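Long-range contacts in L protein (CAS virus, PDB 5MV0), which probably cleaves capped host RNA through its N-terminal cap-snatching endonuclease domain, supplying primers for transcription by the viral polymerase: residues Leu9-Val13 with Phe203-Lys207; Glu16-Glu21 with Asn152-Leu157. All blocks are in the same frame, centred on the assembly; numbering follows the deposited sequence. Where two conformers were deposited one is given.

Contact 1 (Leu9-Val13 with Phe203-Lys207); sequences LLKNV and FSGTK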
# COMPACT_ATOMS: atom_id res chain seq x y z
N LEU B 9 -7.79 -4.64 14.76
CA LEU B 9 -8.09 -5.38 13.54
C LEU B 9 -8.37 -4.43 12.38
O LEU B 9 -7.91 -4.66 11.26
CB LEU B 9 -9.27 -6.31 13.80
CG LEU B 9 -9.58 -7.35 12.70
CD1 LEU B 9 -8.33 -8.23 12.41
CD2 LEU B 9 -10.78 -8.21 13.09
N LEU B 10 -9.12 -3.36 12.64
CA LEU B 10 -9.43 -2.42 11.57
C LEU B 10 -8.17 -1.72 11.06
O LEU B 10 -8.04 -1.46 9.86
CB LEU B 10 -10.47 -1.40 12.06
CG LEU B 10 -10.92 -0.30 11.09
CD1 LEU B 10 -11.49 -0.92 9.81
CD2 LEU B 10 -11.95 0.58 11.78
N LYS B 11 -7.21 -1.44 11.95
CA LYS B 11 -5.93 -0.89 11.48
C LYS B 11 -5.26 -1.84 10.51
O LYS B 11 -4.73 -1.42 9.47
CB LYS B 11 -5.01 -0.60 12.66
CG LYS B 11 -5.44 0.60 13.50
CD LYS B 11 -4.34 1.08 14.43
CE LYS B 11 -4.13 0.13 15.59
NZ LYS B 11 -3.85 0.90 16.85
N ASN B 12 -5.28 -3.13 10.82
CA ASN B 12 -4.68 -4.11 9.93
C ASN B 12 -5.41 -4.17 8.58
O ASN B 12 -4.76 -4.24 7.53
CB ASN B 12 -4.67 -5.46 10.63
CG ASN B 12 -4.07 -6.56 9.77
OD1 ASN B 12 -4.79 -7.28 9.09
ND2 ASN B 12 -2.75 -6.68 9.80
N VAL B 13 -6.75 -4.13 8.59
CA VAL B 13 -7.51 -4.08 7.34
C VAL B 13 -7.09 -2.88 6.51
O VAL B 13 -6.81 -2.99 5.31
CB VAL B 13 -9.03 -4.04 7.64
CG1 VAL B 13 -9.83 -3.70 6.36
CG2 VAL B 13 -9.51 -5.35 8.27
N PHE B 203 -12.79 -13.08 11.38
CA PHE B 203 -11.81 -12.49 10.49
C PHE B 203 -10.57 -12.17 11.31
O PHE B 203 -10.67 -11.55 12.37
CB PHE B 203 -12.34 -11.22 9.80
CG PHE B 203 -11.32 -10.55 8.92
CD1 PHE B 203 -11.06 -11.03 7.64
CD2 PHE B 203 -10.61 -9.45 9.37
CE1 PHE B 203 -10.11 -10.42 6.82
CE2 PHE B 203 -9.66 -8.84 8.57
CZ PHE B 203 -9.41 -9.33 7.29
N SER B 204 -9.41 -12.59 10.82
CA SER B 204 -8.20 -12.43 11.60
C SER B 204 -7.18 -11.49 10.96
O SER B 204 -6.14 -11.23 11.58
CB SER B 204 -7.55 -13.79 11.87
OG SER B 204 -7.14 -14.40 10.66
N GLY B 205 -7.44 -10.97 9.75
CA GLY B 205 -6.47 -10.03 9.17
C GLY B 205 -5.17 -10.73 8.77
O GLY B 205 -5.11 -11.95 8.64
N THR B 206 -4.12 -9.94 8.57
CA THR B 206 -2.86 -10.52 8.12
C THR B 206 -2.00 -10.96 9.30
O THR B 206 -2.06 -10.38 10.39
CB THR B 206 -2.04 -9.57 7.24
OG1 THR B 206 -1.49 -8.50 8.02
CG2 THR B 206 -2.88 -9.00 6.08
N LYS B 207 -1.17 -11.97 9.06
CA LYS B 207 -0.26 -12.53 10.05
C LYS B 207 1.05 -12.94 9.37
O LYS B 207 1.08 -13.11 8.14
CB LYS B 207 -0.88 -13.74 10.75
CG LYS B 207 -2.01 -13.38 11.68
CD LYS B 207 -2.98 -14.52 11.87
CE LYS B 207 -4.21 -14.04 12.62
NZ LYS B 207 -4.08 -14.12 14.10
OXT LYS B 207 2.08 -13.11 10.03
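The C-terminal tail Phe203-Lys207, irregular in backbone, runs past one flank of helix 4-20 and comes nearest where the CA atoms of Asn12 and Gly205 lie 6.2 Å apart. Gly205 has a positive phi of 70°, and its CA sits 3.2 Å from Asn12 OD1. Both ends of the Asn12 amide, OD1 and ND2, hold Thr206. OD1 accepts the backbone N-H of Thr206 at 2.8 Å, the donor tilted from the carbonyl plane, while ND2 gives a nearly straight bond (171°) to Thr206 OG1, also at 2.8 Å and close to the amide plane. Held at two points, the amide cannot easily turn about chi2. Thr206 meets it with OG1 set between its own N and carbonyl carbon (chi1 71°). The two bonds tie helix 4-20, the first helix of the PDDEXK-type cap-snatching endonuclease domain, to the C-terminal end of the crystallised fragment. Beside the polar pair, Leu9 CD2 lies at the edge of the Phe203 ring, 3.9 Å from Phe203 CD2, and Leu9 CD1 rests 3.7 Å from the Ser204 carbonyl carbon. Val13 adds CG2, which approaches Phe203 CE2 obliquely to 3.5 Å. The Gly205 N stands above one ring face, toward its rim. Glu160 of helix 155-170 also touches Phe203, and Gly205 O accepts a hydrogen bond from Lys11 NZ of the second subunit.

Contact 2 (Glu16-Glu21 with Asn152-Leu157); sequences EILSIE and NVPERL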
# COMPACT_ATOMS: atom_id res chain seq x y z
N GLU B 16 -3.64 -3.28 5.06
CA GLU B 16 -3.58 -4.22 3.95
C GLU B 16 -4.15 -3.61 2.68
O GLU B 16 -3.59 -3.78 1.59
CB GLU B 16 -4.33 -5.52 4.29
CG GLU B 16 -4.18 -6.56 3.19
CD GLU B 16 -4.76 -7.93 3.53
OE1 GLU B 16 -4.37 -8.92 2.87
OE2 GLU B 16 -5.61 -8.01 4.44
N ILE B 17 -5.29 -2.91 2.80
CA ILE B 17 -5.89 -2.26 1.63
C ILE B 17 -4.94 -1.25 1.01
O ILE B 17 -4.81 -1.18 -0.23
CB ILE B 17 -7.21 -1.57 2.03
CG1 ILE B 17 -8.27 -2.64 2.36
CG2 ILE B 17 -7.68 -0.65 0.90
CD1 ILE B 17 -9.56 -2.03 2.92
N LEU B 18 -4.28 -0.44 1.83
CA LEU B 18 -3.36 0.55 1.30
C LEU B 18 -2.10 -0.09 0.73
O LEU B 18 -1.42 0.54 -0.09
CB LEU B 18 -3.01 1.59 2.37
CG LEU B 18 -4.21 2.36 2.96
CD1 LEU B 18 -3.75 3.45 3.92
CD2 LEU B 18 -5.12 2.95 1.89
N SER B 19 -1.76 -1.31 1.15
CA SER B 19 -0.66 -2.04 0.51
C SER B 19 -1.07 -2.52 -0.88
O SER B 19 -0.25 -2.51 -1.82
CB SER B 19 -0.24 -3.22 1.38
OG SER B 19 0.16 -2.80 2.69
N ILE B 20 -2.32 -2.97 -1.01
CA ILE B 20 -2.82 -3.52 -2.27
C ILE B 20 -3.03 -2.42 -3.31
O ILE B 20 -2.75 -2.61 -4.50
CB ILE B 20 -4.12 -4.29 -2.01
CG1 ILE B 20 -3.85 -5.53 -1.16
CG2 ILE B 20 -4.82 -4.67 -3.33
CD1 ILE B 20 -5.13 -6.24 -0.66
N GLU B 21 -3.55 -1.26 -2.89
CA GLU B 21 -3.83 -0.12 -3.77
C GLU B 21 -3.21 1.13 -3.18
O GLU B 21 -3.91 1.96 -2.57
CB GLU B 21 -5.33 0.09 -3.98
CG GLU B 21 -5.99 -0.85 -4.97
CD GLU B 21 -5.73 -0.46 -6.43
OE1 GLU B 21 -4.91 0.45 -6.71
OE2 GLU B 21 -6.39 -1.08 -7.29
N ASN B 152 -9.17 -4.18 -7.48
CA ASN B 152 -8.15 -5.11 -7.00
C ASN B 152 -8.25 -5.40 -5.51
O ASN B 152 -7.52 -6.27 -5.02
CB ASN B 152 -6.76 -4.55 -7.28
CG ASN B 152 -6.53 -4.30 -8.75
OD1 ASN B 152 -6.69 -5.19 -9.57
ND2 ASN B 152 -6.19 -3.06 -9.10
N VAL B 153 -9.09 -4.69 -4.76
CA VAL B 153 -9.20 -4.92 -3.32
C VAL B 153 -10.19 -6.05 -3.07
O VAL B 153 -11.33 -5.98 -3.54
CB VAL B 153 -9.62 -3.66 -2.57
CG1 VAL B 153 -9.67 -3.95 -1.08
CG2 VAL B 153 -8.66 -2.53 -2.86
N PRO B 154 -9.79 -7.11 -2.34
CA PRO B 154 -10.72 -8.20 -2.05
C PRO B 154 -11.98 -7.70 -1.36
O PRO B 154 -11.92 -6.86 -0.45
CB PRO B 154 -9.92 -9.13 -1.12
CG PRO B 154 -8.47 -8.77 -1.36
CD PRO B 154 -8.45 -7.31 -1.75
N GLU B 155 -13.14 -8.23 -1.78
CA GLU B 155 -14.41 -7.75 -1.24
C GLU B 155 -14.49 -7.95 0.27
O GLU B 155 -15.16 -7.17 0.96
CB GLU B 155 -15.59 -8.45 -1.92
CG GLU B 155 -16.90 -7.75 -1.57
CD GLU B 155 -18.14 -8.42 -2.14
OE1 GLU B 155 -18.02 -9.44 -2.85
OE2 GLU B 155 -19.25 -7.90 -1.87
N ARG B 156 -13.83 -8.99 0.80
CA ARG B 156 -13.89 -9.21 2.24
C ARG B 156 -13.31 -8.02 3.00
O ARG B 156 -13.79 -7.68 4.10
CB ARG B 156 -13.14 -10.49 2.59
CG ARG B 156 -13.23 -10.88 4.05
CD ARG B 156 -14.68 -10.97 4.48
NE ARG B 156 -14.81 -11.28 5.91
CZ ARG B 156 -15.01 -12.49 6.40
NH1 ARG B 156 -15.10 -13.55 5.59
NH2 ARG B 156 -15.13 -12.66 7.71
N LEU B 157 -12.29 -7.36 2.45
CA LEU B 157 -11.70 -6.22 3.15
C LEU B 157 -12.62 -5.00 3.11
O LEU B 157 -12.72 -4.27 4.10
CB LEU B 157 -10.33 -5.90 2.56
CG LEU B 157 -9.25 -6.98 2.73
CD1 LEU B 157 -7.91 -6.53 2.13
CD2 LEU B 157 -9.09 -7.35 4.20
O HOH W 1 -8.83 -1.47 -6.89
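Leu157 lays CD1 and CD2 against the carboxylate end of Glu16, each 3.6 Å from OE2, the two side chains crossing at about a right angle. Here the last turn of helix 4-20 and the residue after it pack on the start of helix 155-170 in the helical part of the PDDEXK-type endonuclease domain, with Pro154 at the N-cap position. Glu16 reaches Leu157 with its chain extended, and its OE1 bonds to the backbone N of Asp32 of the second subunit. Ile17 slides past Leu157 in the opposite direction, CG1 lying 3.9 Å from Leu157 CB and also touching Val153 CG1. In Ile20, CG1 anti to the carbonyl carbon (chi1 -67°) and CD1 extended beyond it bring CD1 end-on against CD of the Pro154 ring at 3.7 Å and against Leu157 CD1; its CG2 meets Asn152 O. Beyond the helix end, chi1 (-79°) sets Glu21 CG on Val153 CG2, and the bend at chi2 (-78°) turns the carboxylate toward Asn152. Its OE2 forms a salt bridge with Arg55 of helix 34-57, which would be expected to stabilise the negative charge. A water accepts from Asn152 N, and Asn152 ND2 donates to Glu21 OE2 at 2.7 Å from above the carboxylate plane.

In the fold
Contacts 1 and 2 share helix 4-20 and have centres 11 Å apart, both to one side of the chain's middle. Along the chain, the 16-21/152-157 pair falls inside the span between Leu9-Val13 and the tail: the helix comes first, residues 152-157 lead into helix 155-170, and the C-terminal tail returns last. The two meet directly, Phe203 CZ lying 3.7 Å from Leu157 CD2 and Thr206 CG2 3.3 Å from Glu16 OE2. Helix 4-20 is thus packed by helix 155-170 and the tail within one helical region, while helix 34-57 also packs on it, for example at Leu10 and Ile17. Both contacts also border the second and third subunits, so this region takes part in the four-chain assembly.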